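Local coordinates for protein phosphodiesterase (Candida albicans, PDB 6CPT) that is a phosphodiesterase of the HD superfamily, a largely helical single chain that carries a zinc and a magnesium ion in the model, at residues Ser42-Val47 and Ser119-Leu124; Phe93-Leu98 and Val263-Lys268. All coordinates share one frame; numbering follows the deposited sequence.

Contact 1: residues Ser42-Val47 and Ser119-Leu124; sequences SNVPIV and SAKELL
Pro45 turns the CG-CD side of its ring onto the C-terminal end of helix 111-124, and this is the tight half of the contact. Its CG lies 3.7 Å from Lys121 N and packs on the methyl of Ala120. Its CD sits 3.9 Å from Lys121 CB, so the ring meets the helix backbone and two short side-chain stems at once. Leu124 closes in from the next turn. With CG anti to the carbonyl carbon (chi1 -77°), the leucine sends one branch back over the loop, bringing CD1 to 3.9 Å from Pro45 N. Its CB meanwhile rests 3.7 Å from Asn43 O. From the same asparagine, CB lies 3.4 Å from Leu124 O; that carbonyl also accepts a hydrogen bond from Arg130.

The other half is looser and bridged by water. Lys121 leaves the helix across the proline at roughly a right angle and then bends near its end, at chi3 and chi4, which turns NZ to the water. This single water donates to Asn43 O at 2.7 Å and accepts from Lys121 NZ at 2.8 Å, linking backbone to ammonium without direct contact. Here Val44 meets the lysine chain only distantly, CG1 to CE.

Pro45 leads straight into strand 46-49, which lies between strands 2-6 and 100-103, and both Pro45 and Val47 also touch Ile117 of the same helix. The arrangement is that of a helix laid against a four-stranded parallel sheet, as in alpha/beta folds, here at the entry to an inner strand.

Contact 2: residues Phe93-Leu98 and Val263-Lys268; sequences FFFTHL and VRDTYK
His97 against Asp265 makes a buried, water-mediated polar contact between two chain turns, one just after helix 84-94 and the other at the C-terminal end of helix 253-266. One face of the imidazole lies against Asp265 O, which stands 3.3 Å from the ring plane, offset toward its rim, and His97 CE1 comes within 3.4 Å of Asp265 CB. Chi1 of 66° sets His97 CG between its own backbone N and carbonyl carbon and turns the ring to the helix end. Ring and carboxylate planes differ by 30°.

One water, in the ring plane at its edge, joins His97 NE2 (2.7 Å) to Asp265 OD1 (2.8 Å), an oxygen also hydrogen-bonded to Thr36. A second donates to Phe94 O at 2.7 Å and to Asp265 OD2 at 2.6 Å, so each carboxylate oxygen has a water. A third, tilted out of the ring plane toward Asp265 O, binds His97 ND1 and only weakly that carbonyl. At the CB end of the histidine, Lys268 brings NZ near and makes a cation-pi contact with Trp134.

Water-bridged packing of this kind joins the chain that leads into strand 100-103 to the end of helix 253-266, in the helical part of the phosphodiesterase fold.

Overall arrangement
From the N terminus the chain first runs through strands 2-6 and 16-21 and helix 25-33, then reaches residues 42-47. Helix 84-94 and residues 93-98 follow, before strand 100-103 and helix 111-124. Contact 1 closes a loop of 71 intervening residues within this alpha/beta layer. Contact 2 starts inside that loop but closes 164 residues on, at helix 253-266, so the two cross instead of nesting. Their centres are about 16 Å apart, and they meet directly where Ile46 CD1 packs 3.5 Å from Leu98 O. Contact 1 joins helix 111-124 to the sheet, and contact 2 joins the chain entering strand 100-103 to helix 253-266.

Contact 1: residues Ser42-Val47 and Ser119-Leu124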
loop_
_atom_site.group_PDB
_atom_site.type_symbol
_atom_site.label_atom_id
_atom_site.label_comp_id
_atom_site.label_asym_id
_atom_site.label_seq_id
_atom_site.Cartn_x
_atom_site.Cartn_y
_atom_site.Cartn_z
ATOM N N SER A 42 -6.791 -13.153 -2.095
ATOM C CA SER A 42 -6.738 -14.611 -2.173
ATOM C C SER A 42 -7.785 -15.148 -1.201
ATOM O O SER A 42 -7.797 -14.762 -0.035
ATOM C CB SER A 42 -5.352 -15.137 -1.804
ATOM O OG SER A 42 -5.259 -16.523 -2.102
ATOM N N ASN A 43 -8.688 -16.000 -1.673
ATOM C CA ASN A 43 -9.812 -16.408 -0.833
ATOM C C ASN A 43 -9.936 -17.915 -0.657
ATOM O O ASN A 43 -11.020 -18.420 -0.349
ATOM C CB ASN A 43 -11.113 -15.802 -1.365
ATOM C CG ASN A 43 -11.590 -16.460 -2.642
ATOM O OD1 ASN A 43 -10.806 -17.052 -3.388
ATOM N ND2 ASN A 43 -12.893 -16.368 -2.895
ATOM N N VAL A 44 -8.824 -18.621 -0.862
ATOM C CA VAL A 44 -8.748 -20.065 -0.624
ATOM C C VAL A 44 -7.479 -20.370 0.168
ATOM O O VAL A 44 -6.470 -19.692 -0.005
ATOM C CB VAL A 44 -8.752 -20.889 -1.940
ATOM C CG1 VAL A 44 -10.058 -20.692 -2.693
ATOM C CG2 VAL A 44 -7.570 -20.538 -2.825
ATOM N N PRO A 45 -7.512 -21.384 1.041
ATOM C CA PRO A 45 -6.260 -21.748 1.691
ATOM C C PRO A 45 -5.282 -22.313 0.675
ATOM O O PRO A 45 -5.709 -22.936 -0.296
ATOM C CB PRO A 45 -6.656 -22.821 2.708
ATOM C CG PRO A 45 -8.116 -23.012 2.587
ATOM C CD PRO A 45 -8.612 -22.298 1.378
ATOM N N ILE A 46 -3.994 -22.059 0.894
ATOM C CA ILE A 46 -2.928 -22.590 0.053
ATOM C C ILE A 46 -2.128 -23.611 0.864
ATOM O O ILE A 46 -1.631 -23.305 1.958
ATOM C CB ILE A 46 -2.008 -21.473 -0.469
ATOM C CG1 ILE A 46 -2.802 -20.543 -1.402
ATOM C CG2 ILE A 46 -0.789 -22.062 -1.190
ATOM C CD1 ILE A 46 -2.058 -19.291 -1.816
ATOM N N VAL A 47 -2.031 -24.832 0.345
ATOM C CA VAL A 47 -1.184 -25.863 0.959
ATOM C C VAL A 47 0.086 -25.986 0.151
ATOM O O VAL A 47 0.037 -26.125 -1.072
ATOM C CB VAL A 47 -1.867 -27.244 1.001
ATOM C CG1 VAL A 47 -0.934 -28.285 1.612
ATOM C CG2 VAL A 47 -3.181 -27.173 1.764
ATOM N N SER A 119 -12.031 -25.312 7.712
ATOM C CA SER A 119 -12.317 -24.139 8.532
ATOM C C SER A 119 -11.783 -22.866 7.881
ATOM O O SER A 119 -12.512 -21.889 7.761
ATOM C CB SER A 119 -11.727 -24.293 9.934
ATOM O OG SER A 119 -12.450 -25.269 10.658
ATOM N N ALA A 120 -10.522 -22.887 7.451
ATOM C CA ALA A 120 -9.918 -21.730 6.782
ATOM C C ALA A 120 -10.716 -21.326 5.542
ATOM O O ALA A 120 -10.981 -20.134 5.322
ATOM C CB ALA A 120 -8.470 -22.019 6.405
ATOM N N LYS A 121 -11.105 -22.307 4.730
ATOM C CA LYS A 121 -11.885 -21.998 3.532
ATOM C C LYS A 121 -13.202 -21.309 3.884
ATOM O O LYS A 121 -13.585 -20.331 3.237
ATOM C CB LYS A 121 -12.172 -23.232 2.686
ATOM C CG LYS A 121 -13.064 -22.902 1.497
ATOM C CD LYS A 121 -12.983 -23.925 0.389
ATOM C CE LYS A 121 -13.108 -23.274 -0.981
ATOM N NZ LYS A 121 -14.334 -22.441 -1.099
ATOM N N GLU A 122 -13.885 -21.819 4.904
ATOM C CA GLU A 122 -15.158 -21.236 5.345
ATOM C C GLU A 122 -14.983 -19.783 5.787
ATOM O O GLU A 122 -15.875 -18.968 5.597
ATOM C CB GLU A 122 -15.776 -22.057 6.483
ATOM C CG GLU A 122 -16.460 -23.338 6.018
ATOM C CD GLU A 122 -16.758 -24.316 7.151
ATOM O OE1 GLU A 122 -16.706 -23.915 8.337
ATOM O OE2 GLU A 122 -17.044 -25.497 6.851
ATOM N N LEU A 123 -13.825 -19.457 6.359
ATOM C CA LEU A 123 -13.571 -18.103 6.845
ATOM C C LEU A 123 -12.984 -17.157 5.794
ATOM O O LEU A 123 -13.044 -15.942 5.959
ATOM C CB LEU A 123 -12.652 -18.160 8.065
ATOM C CG LEU A 123 -13.226 -18.969 9.237
ATOM C CD1 LEU A 123 -12.147 -19.244 10.271
ATOM C CD2 LEU A 123 -14.406 -18.240 9.864
ATOM N N LEU A 124 -12.411 -17.705 4.732
ATOM C CA LEU A 124 -11.704 -16.907 3.728
ATOM C C LEU A 124 -12.531 -16.549 2.503
ATOM O O LEU A 124 -12.208 -15.598 1.809
ATOM C CB LEU A 124 -10.445 -17.637 3.249
ATOM C CG LEU A 124 -9.253 -17.593 4.197
ATOM C CD1 LEU A 124 -8.212 -18.616 3.764
ATOM C CD2 LEU A 124 -8.666 -16.200 4.250
HETATM O O HOH W 1 -13.023 -20.007 -1.268
#

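Contact 2: residues Phe93-Leu98 and Val263-Lys268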
loop_
_atom_site.group_PDB
_atom_site.type_symbol
_atom_site.label_atom_id
_atom_site.label_comp_id
_atom_site.label_asym_id
_atom_site.label_seq_id
_atom_site.Cartn_x
_atom_site.Cartn_y
_atom_site.Cartn_z
ATOM N N PHE A 93 7.429 -15.715 6.520
ATOM C CA PHE A 93 7.655 -14.289 6.619
ATOM C C PHE A 93 7.180 -13.544 5.378
ATOM O O PHE A 93 6.425 -12.569 5.484
ATOM C CB PHE A 93 9.129 -13.964 6.875
ATOM C CG PHE A 93 9.383 -12.491 7.014
ATOM C CD1 PHE A 93 9.046 -11.827 8.186
ATOM C CD2 PHE A 93 9.901 -11.765 5.960
ATOM C CE1 PHE A 93 9.252 -10.464 8.308
ATOM C CE2 PHE A 93 10.102 -10.400 6.070
ATOM C CZ PHE A 93 9.792 -9.754 7.255
ATOM N N PHE A 94 7.642 -13.967 4.206
ATOM C CA PHE A 94 7.344 -13.222 2.981
ATOM C C PHE A 94 5.938 -13.465 2.443
ATOM O O PHE A 94 5.412 -12.626 1.723
ATOM C CB PHE A 94 8.403 -13.485 1.915
ATOM C CG PHE A 94 9.769 -13.008 2.311
ATOM C CD1 PHE A 94 10.091 -11.666 2.239
ATOM C CD2 PHE A 94 10.715 -13.892 2.795
ATOM C CE1 PHE A 94 11.346 -11.221 2.609
ATOM C CE2 PHE A 94 11.965 -13.452 3.175
ATOM C CZ PHE A 94 12.279 -12.112 3.083
ATOM N N PHE A 95 5.321 -14.595 2.805
ATOM C CA PHE A 95 4.008 -14.951 2.248
ATOM C C PHE A 95 2.926 -15.235 3.287
ATOM O O PHE A 95 1.939 -15.903 2.999
ATOM C CB PHE A 95 4.163 -16.069 1.219
ATOM C CG PHE A 95 5.071 -15.680 0.090
ATOM C CD1 PHE A 95 4.654 -14.748 -0.855
ATOM C CD2 PHE A 95 6.366 -16.174 0.012
ATOM C CE1 PHE A 95 5.490 -14.351 -1.879
ATOM C CE2 PHE A 95 7.213 -15.771 -1.009
ATOM C CZ PHE A 95 6.779 -14.861 -1.953
ATOM N N THR A 96 3.099 -14.654 4.469
ATOM C CA THR A 96 2.093 -14.675 5.547
ATOM C C THR A 96 0.712 -14.254 5.038
ATOM O O THR A 96 -0.307 -14.859 5.392
ATOM C CB THR A 96 2.530 -13.784 6.755
ATOM O OG1 THR A 96 1.543 -13.852 7.794
ATOM C CG2 THR A 96 2.739 -12.312 6.360
ATOM N N HIS A 97 0.696 -13.249 4.167
ATOM C CA HIS A 97 -0.546 -12.723 3.590
ATOM C C HIS A 97 -1.344 -13.710 2.737
ATOM O O HIS A 97 -2.506 -13.440 2.428
ATOM C CB HIS A 97 -0.271 -11.450 2.769
ATOM C CG HIS A 97 0.570 -11.683 1.549
ATOM N ND1 HIS A 97 1.937 -11.851 1.607
ATOM C CD2 HIS A 97 0.237 -11.781 0.241
ATOM C CE1 HIS A 97 2.407 -12.049 0.388
ATOM N NE2 HIS A 97 1.398 -11.993 -0.462
ATOM N N LEU A 98 -0.754 -14.854 2.383
ATOM C CA LEU A 98 -1.398 -15.810 1.486
ATOM C C LEU A 98 -2.075 -17.031 2.136
ATOM O O LEU A 98 -2.446 -17.962 1.422
ATOM C CB LEU A 98 -0.388 -16.274 0.415
ATOM C CG LEU A 98 0.023 -15.199 -0.596
ATOM C CD1 LEU A 98 1.001 -15.763 -1.616
ATOM C CD2 LEU A 98 -1.208 -14.621 -1.282
ATOM N N VAL A 263 6.656 -4.700 -0.642
ATOM C CA VAL A 263 5.704 -3.684 -0.222
ATOM C C VAL A 263 4.304 -4.020 -0.732
ATOM O O VAL A 263 3.329 -3.989 0.025
ATOM C CB VAL A 263 6.116 -2.275 -0.703
ATOM C CG1 VAL A 263 5.013 -1.276 -0.422
ATOM C CG2 VAL A 263 7.406 -1.836 -0.036
ATOM N N ARG A 264 4.192 -4.358 -2.010
ATOM C CA ARG A 264 2.886 -4.703 -2.571
ATOM C C ARG A 264 2.217 -5.840 -1.788
ATOM O O ARG A 264 1.012 -5.799 -1.498
ATOM C CB ARG A 264 3.023 -5.079 -4.045
ATOM C CG ARG A 264 1.689 -5.311 -4.726
ATOM C CD ARG A 264 1.866 -5.574 -6.207
ATOM N NE ARG A 264 2.324 -6.933 -6.474
ATOM C CZ ARG A 264 2.445 -7.460 -7.689
ATOM N NH1 ARG A 264 2.172 -6.737 -8.775
ATOM N NH2 ARG A 264 2.843 -8.727 -7.826
ATOM N N ASP A 265 3.010 -6.840 -1.435
ATOM C CA ASP A 265 2.539 -7.983 -0.654
ATOM C C ASP A 265 1.969 -7.627 0.734
ATOM O O ASP A 265 1.238 -8.440 1.306
ATOM C CB ASP A 265 3.660 -9.021 -0.502
ATOM C CG ASP A 265 3.932 -9.803 -1.787
ATOM O OD1 ASP A 265 3.118 -9.716 -2.736
ATOM O OD2 ASP A 265 4.973 -10.519 -1.847
ATOM N N THR A 266 2.260 -6.431 1.261
ATOM C CA THR A 266 1.682 -6.015 2.541
ATOM C C THR A 266 0.345 -5.273 2.395
ATOM O O THR A 266 -0.316 -5.029 3.389
ATOM C CB THR A 266 2.631 -5.132 3.369
ATOM O OG1 THR A 266 2.731 -3.827 2.787
ATOM C CG2 THR A 266 4.014 -5.760 3.475
ATOM N N TYR A 267 -0.043 -4.923 1.168
ATOM C CA TYR A 267 -1.348 -4.306 0.925
ATOM C C TYR A 267 -2.375 -5.366 0.572
ATOM O O TYR A 267 -2.040 -6.379 -0.032
ATOM C CB TYR A 267 -1.254 -3.231 -0.163
ATOM C CG TYR A 267 -0.615 -1.951 0.339
ATOM C CD1 TYR A 267 0.765 -1.739 0.243
ATOM C CD2 TYR A 267 -1.380 -0.962 0.935
ATOM C CE1 TYR A 267 1.345 -0.565 0.722
ATOM C CE2 TYR A 267 -0.810 0.202 1.414
ATOM C CZ TYR A 267 0.550 0.402 1.301
ATOM O OH TYR A 267 1.096 1.575 1.782
ATOM N N LYS A 268 -3.628 -5.132 0.962
ATOM C CA LYS A 268 -4.706 -6.086 0.719
ATOM C C LYS A 268 -5.386 -5.747 -0.608
ATOM O O LYS A 268 -6.068 -4.718 -0.721
ATOM C CB LYS A 268 -5.732 -6.026 1.862
ATOM C CG LYS A 268 -5.135 -6.271 3.242
ATOM C CD LYS A 268 -4.392 -7.596 3.268
ATOM C CE LYS A 268 -4.176 -8.120 4.672
ATOM N NZ LYS A 268 -3.367 -9.363 4.575
HETATM O O HOH W 2 6.467 -10.593 0.232
HETATM O O HOH W 3 1.996 -12.280 -3.091
HETATM O O HOH W 4 3.420 -9.874 3.382
#